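Local coordinates for L-talarate/Galactarate Dehydratase (Salmonella typhimurium, PDB 2PP0), which catalyses the magnesium-dependent dehydration of L-talarate and galactarate to 5-keto-4-deoxy-D-glucarate, and also epimerises L-talarate to galactarate, at residues P105-L116 and I132-K143. Numbering follows the deposited sequence.
Sequences PNDIDKIYTKLL and ISPIDIALWDMK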
ATOM      1  N   PRO B 105     -10.145  -5.382  14.176  1.00 26.77           N
ATOM      2  CA  PRO B 105     -10.475  -5.237  12.755  1.00 26.10           C
ATOM      3  C   PRO B 105      -9.560  -4.366  11.896  1.00 27.20           C
ATOM      4  O   PRO B 105      -9.572  -4.479  10.669  1.00 26.51           O
ATOM      5  CB  PRO B 105     -11.911  -4.721  12.791  1.00 25.42           C
ATOM      6  CG  PRO B 105     -11.921  -3.881  14.041  1.00 25.56           C
ATOM      7  CD  PRO B 105     -11.194  -4.780  15.022  1.00 26.21           C
ATOM      8  N   ASN B 106      -8.762  -3.505  12.520  1.00 26.39           N
ATOM      9  CA  ASN B 106      -7.876  -2.645  11.745  1.00 26.21           C
ATOM     10  C   ASN B 106      -6.643  -3.348  11.191  1.00 24.75           C
ATOM     11  O   ASN B 106      -6.081  -2.906  10.193  1.00 25.45           O
ATOM     12  CB  ASN B 106      -7.452  -1.440  12.584  1.00 25.34           C
ATOM     13  CG  ASN B 106      -8.642  -0.635  13.046  1.00 25.93           C
ATOM     14  OD1 ASN B 106      -9.006  -0.660  14.223  1.00 27.62           O
ATOM     15  ND2 ASN B 106      -9.282   0.055  12.110  1.00 20.29           N
ATOM     16  N   ASP B 107      -6.229  -4.434  11.834  1.00 26.85           N
ATOM     17  CA  ASP B 107      -5.055  -5.191  11.394  1.00 26.20           C
ATOM     18  C   ASP B 107      -5.482  -6.193  10.327  1.00 26.24           C
ATOM     19  O   ASP B 107      -5.446  -7.409  10.525  1.00 25.47           O
ATOM     20  CB  ASP B 107      -4.414  -5.887  12.599  1.00 25.38           C
ATOM     21  CG  ASP B 107      -3.891  -4.891  13.628  1.00 28.17           C
ATOM     22  OD1 ASP B 107      -3.783  -3.700  13.272  1.00 26.70           O
ATOM     23  OD2 ASP B 107      -3.572  -5.285  14.777  1.00 26.12           O
ATOM     24  N   ILE B 108      -5.874  -5.647   9.183  1.00 26.04           N
ATOM     25  CA  ILE B 108      -6.364  -6.414   8.054  1.00 27.00           C
ATOM     26  C   ILE B 108      -5.437  -7.505   7.519  1.00 27.95           C
ATOM     27  O   ILE B 108      -5.887  -8.638   7.311  1.00 25.56           O
ATOM     28  CB  ILE B 108      -6.780  -5.464   6.913  1.00 25.78           C
ATOM     29  CG1 ILE B 108      -7.874  -4.515   7.430  1.00 24.78           C
ATOM     30  CG2 ILE B 108      -7.297  -6.265   5.715  1.00 25.02           C
ATOM     31  CD1 ILE B 108      -8.442  -3.557   6.383  1.00 23.75           C
ATOM     32  N   ASP B 109      -4.166  -7.181   7.291  1.00 26.93           N
ATOM     33  CA  ASP B 109      -3.213  -8.179   6.800  1.00 29.82           C
ATOM     34  C   ASP B 109      -2.956  -9.214   7.875  1.00 29.46           C
ATOM     35  O   ASP B 109      -2.737 -10.385   7.579  1.00 27.55           O
ATOM     36  CB  ASP B 109      -1.863  -7.557   6.436  1.00 33.91           C
ATOM     37  CG  ASP B 109      -1.901  -6.788   5.142  1.00 39.82           C
ATOM     38  OD1 ASP B 109      -2.637  -7.200   4.221  1.00 40.35           O
ATOM     39  OD2 ASP B 109      -1.171  -5.779   5.042  1.00 44.75           O
ATOM     40  N   LYS B 110      -2.962  -8.769   9.127  1.00 28.31           N
ATOM     41  CA  LYS B 110      -2.725  -9.666  10.247  1.00 28.50           C
ATOM     42  C   LYS B 110      -3.836 -10.712  10.300  1.00 28.30           C
ATOM     43  O   LYS B 110      -3.575 -11.899  10.517  1.00 30.16           O
ATOM     44  CB  LYS B 110      -2.670  -8.872  11.552  1.00 28.65           C
ATOM     45  CG  LYS B 110      -2.190  -9.667  12.753  1.00 30.22           C
ATOM     46  CD  LYS B 110      -2.206  -8.800  14.007  1.00 32.25           C
ATOM     47  CE  LYS B 110      -1.696  -9.559  15.215  1.00 34.27           C
ATOM     48  NZ  LYS B 110      -1.565  -8.669  16.402  1.00 35.68           N
ATOM     49  N   ILE B 111      -5.072 -10.271  10.082  1.00 27.19           N
ATOM     50  CA  ILE B 111      -6.226 -11.167  10.085  1.00 27.20           C
ATOM     51  C   ILE B 111      -6.180 -12.083   8.859  1.00 27.94           C
ATOM     52  O   ILE B 111      -6.467 -13.277   8.947  1.00 26.47           O
ATOM     53  CB  ILE B 111      -7.549 -10.366  10.066  1.00 28.57           C
ATOM     54  CG1 ILE B 111      -7.740  -9.651  11.406  1.00 31.00           C
ATOM     55  CG2 ILE B 111      -8.723 -11.287   9.809  1.00 27.73           C
ATOM     56  CD1 ILE B 111      -8.907  -8.673  11.415  1.00 30.25           C
ATOM     57  N   TYR B 112      -5.829 -11.509   7.714  1.00 27.95           N
ATOM     58  CA  TYR B 112      -5.727 -12.271   6.475  1.00 29.00           C
ATOM     59  C   TYR B 112      -4.783 -13.452   6.714  1.00 28.22           C
ATOM     60  O   TYR B 112      -5.115 -14.596   6.418  1.00 29.36           O
ATOM     61  CB  TYR B 112      -5.165 -11.383   5.362  1.00 26.87           C
ATOM     62  CG  TYR B 112      -5.605 -11.784   3.980  1.00 26.90           C
ATOM     63  CD1 TYR B 112      -6.474 -10.978   3.249  1.00 25.71           C
ATOM     64  CD2 TYR B 112      -5.166 -12.978   3.404  1.00 26.31           C
ATOM     65  CE1 TYR B 112      -6.895 -11.345   1.980  1.00 26.61           C
ATOM     66  CE2 TYR B 112      -5.585 -13.357   2.137  1.00 27.03           C
ATOM     67  CZ  TYR B 112      -6.447 -12.541   1.430  1.00 27.75           C
ATOM     68  OH  TYR B 112      -6.878 -12.921   0.182  1.00 27.41           O
ATOM     69  N   THR B 113      -3.605 -13.162   7.260  1.00 29.64           N
ATOM     70  CA  THR B 113      -2.609 -14.191   7.550  1.00 28.25           C
ATOM     71  C   THR B 113      -3.150 -15.268   8.494  1.00 29.62           C
ATOM     72  O   THR B 113      -2.871 -16.458   8.316  1.00 26.88           O
ATOM     73  CB  THR B 113      -1.339 -13.552   8.146  1.00 29.79           C
ATOM     74  OG1 THR B 113      -0.717 -12.735   7.146  1.00 29.73           O
ATOM     75  CG2 THR B 113      -0.350 -14.618   8.604  1.00 28.47           C
ATOM     76  N   LYS B 114      -3.925 -14.859   9.496  1.00 27.16           N
ATOM     77  CA  LYS B 114      -4.505 -15.817  10.437  1.00 28.01           C
ATOM     78  C   LYS B 114      -5.495 -16.719   9.715  1.00 26.96           C
ATOM     79  O   LYS B 114      -5.589 -17.909  10.010  1.00 28.99           O
ATOM     80  CB  LYS B 114      -5.232 -15.095  11.576  1.00 30.30           C
ATOM     81  CG  LYS B 114      -5.950 -16.037  12.531  1.00 33.37           C
ATOM     82  CD  LYS B 114      -6.675 -15.280  13.636  1.00 36.45           C
ATOM     83  CE  LYS B 114      -7.310 -16.237  14.644  1.00 37.57           C
ATOM     84  NZ  LYS B 114      -8.070 -15.488  15.690  1.00 38.11           N
ATOM     85  N   LEU B 115      -6.242 -16.147   8.775  1.00 25.68           N
ATOM     86  CA  LEU B 115      -7.222 -16.907   8.013  1.00 26.09           C
ATOM     87  C   LEU B 115      -6.530 -17.888   7.066  1.00 28.25           C
ATOM     88  O   LEU B 115      -7.048 -18.973   6.803  1.00 28.50           O
ATOM     89  CB  LEU B 115      -8.128 -15.966   7.219  1.00 26.31           C
ATOM     90  CG  LEU B 115      -9.021 -15.050   8.064  1.00 26.21           C
ATOM     91  CD1 LEU B 115      -9.850 -14.162   7.154  1.00 23.91           C
ATOM     92  CD2 LEU B 115      -9.922 -15.905   8.956  1.00 27.40           C
ATOM     93  N   LEU B 116      -5.368 -17.497   6.551  1.00 28.31           N
ATOM     94  CA  LEU B 116      -4.602 -18.365   5.661  1.00 29.85           C
ATOM     95  C   LEU B 116      -4.063 -19.548   6.459  1.00 30.72           C
ATOM     96  O   LEU B 116      -4.094 -20.686   5.984  1.00 29.95           O
ATOM     97  CB  LEU B 116      -3.439 -17.598   5.015  1.00 28.47           C
ATOM     98  CG  LEU B 116      -3.827 -16.622   3.898  1.00 28.76           C
ATOM     99  CD1 LEU B 116      -2.604 -15.839   3.431  1.00 28.08           C
ATOM    100  CD2 LEU B 116      -4.432 -17.393   2.738  1.00 28.61           C
ATOM    101  N   ILE B 132     -11.949 -15.645   1.567  1.00 28.50           N
ATOM    102  CA  ILE B 132     -11.443 -14.604   2.464  1.00 29.22           C
ATOM    103  C   ILE B 132     -11.890 -13.245   1.903  1.00 29.54           C
ATOM    104  O   ILE B 132     -12.166 -12.309   2.656  1.00 31.93           O
ATOM    105  CB  ILE B 132      -9.884 -14.654   2.563  1.00 28.80           C
ATOM    106  CG1 ILE B 132      -9.449 -15.948   3.256  1.00 27.68           C
ATOM    107  CG2 ILE B 132      -9.351 -13.448   3.342  1.00 27.03           C
ATOM    108  CD1 ILE B 132      -7.941 -16.106   3.387  1.00 27.20           C
ATOM    109  N   SER B 133     -11.980 -13.157   0.579  1.00 28.94           N
ATOM    110  CA  SER B 133     -12.387 -11.931  -0.113  1.00 29.28           C
ATOM    111  C   SER B 133     -13.539 -11.134   0.517  1.00 29.98           C
ATOM    112  O   SER B 133     -13.406  -9.929   0.759  1.00 29.62           O
ATOM    113  CB  SER B 133     -12.743 -12.238  -1.568  1.00 28.80           C
ATOM    114  OG  SER B 133     -11.579 -12.460  -2.340  1.00 33.24           O
ATOM    115  N   PRO B 134     -14.688 -11.785   0.774  1.00 28.76           N
ATOM    116  CA  PRO B 134     -15.820 -11.061   1.378  1.00 28.93           C
ATOM    117  C   PRO B 134     -15.421 -10.411   2.700  1.00 28.40           C
ATOM    118  O   PRO B 134     -15.779  -9.267   2.989  1.00 29.98           O
ATOM    119  CB  PRO B 134     -16.867 -12.156   1.593  1.00 29.17           C
ATOM    120  CG  PRO B 134     -16.509 -13.199   0.551  1.00 28.82           C
ATOM    121  CD  PRO B 134     -15.008 -13.216   0.598  1.00 29.27           C
ATOM    122  N   ILE B 135     -14.680 -11.165   3.503  1.00 27.90           N
ATOM    123  CA  ILE B 135     -14.224 -10.700   4.802  1.00 26.20           C
ATOM    124  C   ILE B 135     -13.223  -9.550   4.679  1.00 25.57           C
ATOM    125  O   ILE B 135     -13.377  -8.510   5.336  1.00 23.76           O
ATOM    126  CB  ILE B 135     -13.612 -11.875   5.591  1.00 26.49           C
ATOM    127  CG1 ILE B 135     -14.715 -12.893   5.910  1.00 29.22           C
ATOM    128  CG2 ILE B 135     -12.958 -11.377   6.869  1.00 27.90           C
ATOM    129  CD1 ILE B 135     -14.206 -14.241   6.409  1.00 28.48           C
ATOM    130  N   ASP B 136     -12.213  -9.732   3.833  1.00 23.81           N
ATOM    131  CA  ASP B 136     -11.194  -8.708   3.618  1.00 25.50           C
ATOM    132  C   ASP B 136     -11.847  -7.411   3.148  1.00 25.80           C
ATOM    133  O   ASP B 136     -11.529  -6.329   3.643  1.00 26.06           O
ATOM    134  CB  ASP B 136     -10.179  -9.174   2.562  1.00 25.53           C
ATOM    135  CG  ASP B 136      -9.085  -8.140   2.299  1.00 24.22           C
ATOM    136  OD1 ASP B 136      -8.181  -7.999   3.145  1.00 23.43           O
ATOM    137  OD2 ASP B 136      -9.130  -7.466   1.249  1.00 24.88           O
ATOM    138  N   ILE B 137     -12.761  -7.533   2.190  1.00 26.14           N
ATOM    139  CA  ILE B 137     -13.458  -6.386   1.632  1.00 26.97           C
ATOM    140  C   ILE B 137     -14.318  -5.699   2.705  1.00 28.02           C
ATOM    141  O   ILE B 137     -14.349  -4.468   2.787  1.00 27.66           O
ATOM    142  CB  ILE B 137     -14.311  -6.817   0.410  1.00 26.95           C
ATOM    143  CG1 ILE B 137     -13.377  -7.234  -0.743  1.00 28.03           C
ATOM    144  CG2 ILE B 137     -15.213  -5.686  -0.049  1.00 26.19           C
ATOM    145  CD1 ILE B 137     -14.115  -7.734  -1.994  1.00 28.43           C
ATOM    146  N   ALA B 138     -14.990  -6.493   3.535  1.00 25.84           N
ATOM    147  CA  ALA B 138     -15.823  -5.942   4.604  1.00 27.09           C
ATOM    148  C   ALA B 138     -14.954  -5.172   5.599  1.00 27.85           C
ATOM    149  O   ALA B 138     -15.368  -4.137   6.123  1.00 27.45           O
ATOM    150  CB  ALA B 138     -16.581  -7.065   5.326  1.00 26.21           C
ATOM    151  N   LEU B 139     -13.751  -5.678   5.861  1.00 27.24           N
ATOM    152  CA  LEU B 139     -12.849  -5.008   6.786  1.00 27.98           C
ATOM    153  C   LEU B 139     -12.394  -3.663   6.221  1.00 28.21           C
ATOM    154  O   LEU B 139     -12.251  -2.696   6.968  1.00 28.40           O
ATOM    155  CB  LEU B 139     -11.644  -5.897   7.101  1.00 29.12           C
ATOM    156  CG  LEU B 139     -11.950  -7.133   7.952  1.00 27.59           C
ATOM    157  CD1 LEU B 139     -10.665  -7.924   8.169  1.00 27.78           C
ATOM    158  CD2 LEU B 139     -12.547  -6.705   9.298  1.00 28.10           C
ATOM    159  N   TRP B 140     -12.170  -3.590   4.910  1.00 27.13           N
ATOM    160  CA  TRP B 140     -11.780  -2.322   4.293  1.00 27.00           C
ATOM    161  C   TRP B 140     -12.964  -1.345   4.305  1.00 27.32           C
ATOM    162  O   TRP B 140     -12.784  -0.131   4.488  1.00 25.50           O
ATOM    163  CB  TRP B 140     -11.302  -2.532   2.856  1.00 27.43           C
ATOM    164  CG  TRP B 140      -9.856  -2.911   2.762  1.00 27.28           C
ATOM    165  CD1 TRP B 140      -9.336  -4.164   2.565  1.00 28.29           C
ATOM    166  CD2 TRP B 140      -8.737  -2.026   2.881  1.00 27.97           C
ATOM    167  NE1 TRP B 140      -7.957  -4.109   2.552  1.00 27.90           N
ATOM    168  CE2 TRP B 140      -7.565  -2.807   2.744  1.00 28.96           C
ATOM    169  CE3 TRP B 140      -8.610  -0.644   3.092  1.00 28.39           C
ATOM    170  CZ2 TRP B 140      -6.283  -2.251   2.811  1.00 27.66           C
ATOM    171  CZ3 TRP B 140      -7.331  -0.090   3.158  1.00 26.85           C
ATOM    172  CH2 TRP B 140      -6.187  -0.893   3.019  1.00 29.10           C
ATOM    173  N   ASP B 141     -14.166  -1.882   4.102  1.00 26.56           N
ATOM    174  CA  ASP B 141     -15.401  -1.092   4.115  1.00 28.29           C
ATOM    175  C   ASP B 141     -15.537  -0.463   5.502  1.00 27.18           C
ATOM    176  O   ASP B 141     -15.834   0.725   5.633  1.00 27.94           O
ATOM    177  CB  ASP B 141     -16.605  -2.006   3.820  1.00 27.57           C
ATOM    178  CG  ASP B 141     -17.944  -1.278   3.885  1.00 30.16           C
ATOM    179  OD1 ASP B 141     -18.178  -0.338   3.086  1.00 28.28           O
ATOM    180  OD2 ASP B 141     -18.772  -1.660   4.740  1.00 28.71           O
ATOM    181  N   MET B 142     -15.291  -1.271   6.532  1.00 27.65           N
ATOM    182  CA  MET B 142     -15.379  -0.819   7.916  1.00 27.34           C
ATOM    183  C   MET B 142     -14.343   0.259   8.228  1.00 28.32           C
ATOM    184  O   MET B 142     -14.675   1.294   8.817  1.00 26.76           O
ATOM    185  CB  MET B 142     -15.191  -1.999   8.886  1.00 25.02           C
ATOM    186  CG  MET B 142     -15.225  -1.603  10.370  1.00 22.92           C
ATOM    187  SD  MET B 142     -14.877  -2.930  11.563  1.00 19.31           S
ATOM    188  CE  MET B 142     -16.451  -3.751  11.504  1.00 25.32           C
ATOM    189  N   LYS B 143     -13.093   0.028   7.836  1.00 25.94           N
ATOM    190  CA  LYS B 143     -12.046   1.008   8.114  1.00 27.71           C
ATOM    191  C   LYS B 143     -12.328   2.362   7.473  1.00 27.41           C
ATOM    192  O   LYS B 143     -12.074   3.404   8.082  1.00 29.01           O
ATOM    193  CB  LYS B 143     -10.670   0.495   7.664  1.00 28.27           C
ATOM    194  CG  LYS B 143      -9.564   1.499   7.945  1.00 26.38           C
ATOM    195  CD  LYS B 143      -8.172   0.929   7.738  1.00 27.51           C
ATOM    196  CE  LYS B 143      -7.795  -0.046   8.835  1.00 26.21           C
ATOM    197  NZ  LYS B 143      -6.356  -0.424   8.725  1.00 26.93           N
TER
HETATM  198  O   HOH W   1     -11.331  -2.712   9.389  1.00 34.87           O
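Ile108 packs as a knob into a hole formed by Asp136, Leu139, Trp140 and Lys143, joining two antiparallel helices of the N-terminal capping domain of this enolase-superfamily enzyme. The N-to-C directions of 108-116 and 132-143 are 164° apart, nearly antiparallel, and the closest axis approach of 10.5 Å is bridged by large side chains such as Ile108. From CB, which points toward the opposite helix, Ile108 divides. Its CG2 branch, anti to the backbone N, makes a close van der Waals contact with Asp136 OD1 at 3.2 Å; that oxygen is hydrogen-bonded to Ser309 OG of helix 308-320. CG1 stands anti to the carbonyl carbon, beside the backbone N, and slides past CB of Leu139, and the extended chain then carries CD1 over the indole of Trp140. That methyl lies 3.7 Å from the centroid of the five-membered ring and only 4° off its normal, a CH-pi contact over the face. Trp140 NE1 bonds to the same Ser309 OG, which ties the indole to the barrel domain.

One turn on, Tyr112 repeats the theme with the roles exchanged: CG2 of Ile132 sits over its ring, 3.6 Å from the centroid, while Asp136 OD1 lies at the ring edge near its plane. The phenol OH is bonded to Gly306 O. Deeper in the interface, Ile111 and Leu139 meet tip to tip through their CD1 methyls, and Leu115 CB packs on Ile132 CD1; strand 57-69 lies beneath Leu139 and Ile135.

Polar links close the end near Pro105. A water donates to both Pro105 O and Leu139 O. Lys143 also bonds Lys153 O and Leu154 O of the second subunit, and its NZ reaches Asn106 O at 2.9 Å, in the carbonyl plane on a lone pair, with a C=O...N angle of 133°.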